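Local coordinates for CNPV058 bcl-2 like protein (Canarypox virus, PDB 5WOS), which inhibits apoptosis of the infected host cell and interacts with proapoptotic BAK1, BAX and other BH3-containing proteins such as BIM, BID and PUMA, at residues I15-T18 / I19-I22. Sequence-based numbering, arbitrary orientation.
Sequences IYYT and ILNI
The rings of Y16 and Y17 share one methyl of L20, CD2, which meets both obliquely. L20 CD2 lies 3.7 Å from Y16 CE2 and 3.6 Å from Y17 CD1, in van der Waals contact with both rings. The tyrosines are themselves in contact: an edge of the Y16 ring is turned to one face of Y17, with Y16 CD2 3.6 Å above that plane and over its centre, while Y17 CG lies in the plane of the Y16 ring. The L20 side chain runs alongside that of Y17 but slants across that of Y16. With CG anti to the backbone N (chi1 176°), L20 is directed back toward the rings one turn earlier. Y16 OH is hydrogen-bonded to D123, at the start of helix 121-138, which ties down the phenol end of this buried ring.

All eight residues belong to helix 14-32 of the all-helical Bcl-2 fold, and successive turns are joined by i to i+4 backbone bonds. I19 N donates to I15 O at 3.1 Å, L20 N to Y16 O at 3.0 Å and N21 N to Y17 O at 2.9 Å. I15 and I19 point the same way, touching through I15 CG2 and I19 CD1 at 3.7 Å. An unstaggered chi2 of 114° carries that I19 methyl close to I15 O (3.2 Å from CD1). I15, Y16, I19 and L20 all touch helix 121-138, whereas T18 OG1 turns back to bond E14 O and N21 OD1 accepts from E41 N.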
ATOM      1  N   ILE A  15       8.313   4.717  13.868  1.00 51.52           N
ATOM      2  CA  ILE A  15       7.643   5.076  12.624  1.00 49.52           C
ATOM      3  C   ILE A  15       7.500   3.851  11.730  1.00 45.45           C
ATOM      4  O   ILE A  15       6.415   3.568  11.211  1.00 42.59           O
ATOM      5  CB  ILE A  15       8.400   6.216  11.916  1.00 54.43           C
ATOM      6  CG1 ILE A  15       8.370   7.471  12.797  1.00 64.41           C
ATOM      7  CG2 ILE A  15       7.805   6.476  10.516  1.00 55.10           C
ATOM      8  CD1 ILE A  15       8.693   8.773  12.085  1.00 58.58           C
ATOM      9  N   TYR A  16       8.588   3.098  11.549  1.00 42.98           N
ATOM     10  CA  TYR A  16       8.519   1.900  10.720  1.00 40.12           C
ATOM     11  C   TYR A  16       7.387   0.985  11.164  1.00 43.65           C
ATOM     12  O   TYR A  16       6.637   0.457  10.332  1.00 42.49           O
ATOM     13  CB  TYR A  16       9.854   1.149  10.751  1.00 46.89           C
ATOM     14  CG  TYR A  16       9.834  -0.144   9.969  1.00 43.14           C
ATOM     15  CD1 TYR A  16      10.213  -0.178   8.634  1.00 44.41           C
ATOM     16  CD2 TYR A  16       9.428  -1.330  10.564  1.00 44.44           C
ATOM     17  CE1 TYR A  16      10.191  -1.359   7.913  1.00 40.45           C
ATOM     18  CE2 TYR A  16       9.399  -2.515   9.853  1.00 42.41           C
ATOM     19  CZ  TYR A  16       9.782  -2.525   8.527  1.00 42.76           C
ATOM     20  OH  TYR A  16       9.758  -3.704   7.813  1.00 49.14           O
ATOM     21  N   TYR A  17       7.236   0.797  12.478  1.00 47.06           N
ATOM     22  CA  TYR A  17       6.246  -0.142  12.988  1.00 45.38           C
ATOM     23  C   TYR A  17       4.872   0.501  13.120  1.00 37.74           C
ATOM     24  O   TYR A  17       3.857  -0.197  13.045  1.00 36.34           O
ATOM     25  CB  TYR A  17       6.733  -0.721  14.320  1.00 47.85           C
ATOM     26  CG  TYR A  17       7.845  -1.739  14.119  1.00 40.12           C
ATOM     27  CD1 TYR A  17       7.584  -2.952  13.506  1.00 43.25           C
ATOM     28  CD2 TYR A  17       9.152  -1.475  14.515  1.00 40.04           C
ATOM     29  CE1 TYR A  17       8.579  -3.886  13.296  1.00 44.81           C
ATOM     30  CE2 TYR A  17      10.166  -2.407  14.310  1.00 43.34           C
ATOM     31  CZ  TYR A  17       9.870  -3.611  13.699  1.00 51.19           C
ATOM     32  OH  TYR A  17      10.863  -4.547  13.490  1.00 43.14           O
ATOM     33  N   THR A  18       4.812   1.824  13.287  1.00 40.28           N
ATOM     34  CA  THR A  18       3.523   2.511  13.250  1.00 39.92           C
ATOM     35  C   THR A  18       2.830   2.282  11.910  1.00 35.21           C
ATOM     36  O   THR A  18       1.620   2.039  11.860  1.00 34.93           O
ATOM     37  CB  THR A  18       3.706   4.012  13.512  1.00 44.60           C
ATOM     38  OG1 THR A  18       4.331   4.211  14.788  1.00 47.64           O
ATOM     39  CG2 THR A  18       2.355   4.730  13.518  1.00 36.32           C
ATOM     40  N   ILE A  19       3.581   2.353  10.812  1.00 36.29           N
ATOM     41  CA  ILE A  19       3.005   2.100   9.495  1.00 37.75           C
ATOM     42  C   ILE A  19       2.790   0.607   9.279  1.00 36.90           C
ATOM     43  O   ILE A  19       1.735   0.180   8.804  1.00 36.48           O
ATOM     44  CB  ILE A  19       3.901   2.713   8.401  1.00 42.78           C
ATOM     45  CG1 ILE A  19       3.698   4.230   8.347  1.00 42.50           C
ATOM     46  CG2 ILE A  19       3.629   2.082   7.029  1.00 39.25           C
ATOM     47  CD1 ILE A  19       4.903   5.001   8.759  1.00 39.10           C
ATOM     48  N   LEU A  20       3.786  -0.210   9.631  1.00 40.04           N
ATOM     49  CA  LEU A  20       3.707  -1.645   9.367  1.00 33.12           C
ATOM     50  C   LEU A  20       2.497  -2.274  10.046  1.00 34.38           C
ATOM     51  O   LEU A  20       1.828  -3.132   9.461  1.00 36.77           O
ATOM     52  CB  LEU A  20       4.998  -2.325   9.824  1.00 31.85           C
ATOM     53  CG  LEU A  20       5.065  -3.852   9.706  1.00 34.67           C
ATOM     54  CD1 LEU A  20       5.159  -4.299   8.253  1.00 36.54           C
ATOM     55  CD2 LEU A  20       6.243  -4.373  10.501  1.00 41.92           C
ATOM     56  N   ASN A  21       2.203  -1.873  11.284  1.00 39.63           N
ATOM     57  CA  ASN A  21       1.078  -2.469  12.003  1.00 42.40           C
ATOM     58  C   ASN A  21      -0.214  -2.370  11.198  1.00 38.40           C
ATOM     59  O   ASN A  21      -1.007  -3.319  11.163  1.00 40.31           O
ATOM     60  CB  ASN A  21       0.905  -1.802  13.367  1.00 33.60           C
ATOM     61  CG  ASN A  21      -0.286  -2.343  14.129  1.00 46.40           C
ATOM     62  OD1 ASN A  21      -1.325  -1.687  14.236  1.00 39.26           O
ATOM     63  ND2 ASN A  21      -0.146  -3.554  14.655  1.00 44.03           N
ATOM     64  N   ILE A  22      -0.442  -1.233  10.542  1.00 34.85           N
ATOM     65  CA  ILE A  22      -1.675  -1.043   9.782  1.00 36.18           C
ATOM     66  C   ILE A  22      -1.626  -1.802   8.462  1.00 38.93           C
ATOM     67  O   ILE A  22      -2.599  -2.460   8.075  1.00 38.90           O
ATOM     68  CB  ILE A  22      -1.920   0.461   9.574  1.00 37.61           C
ATOM     69  CG1 ILE A  22      -2.571   1.048  10.825  1.00 35.78           C
ATOM     70  CG2 ILE A  22      -2.793   0.724   8.348  1.00 32.42           C
ATOM     71  CD1 ILE A  22      -2.349   2.514  10.963  1.00 45.17           C
TER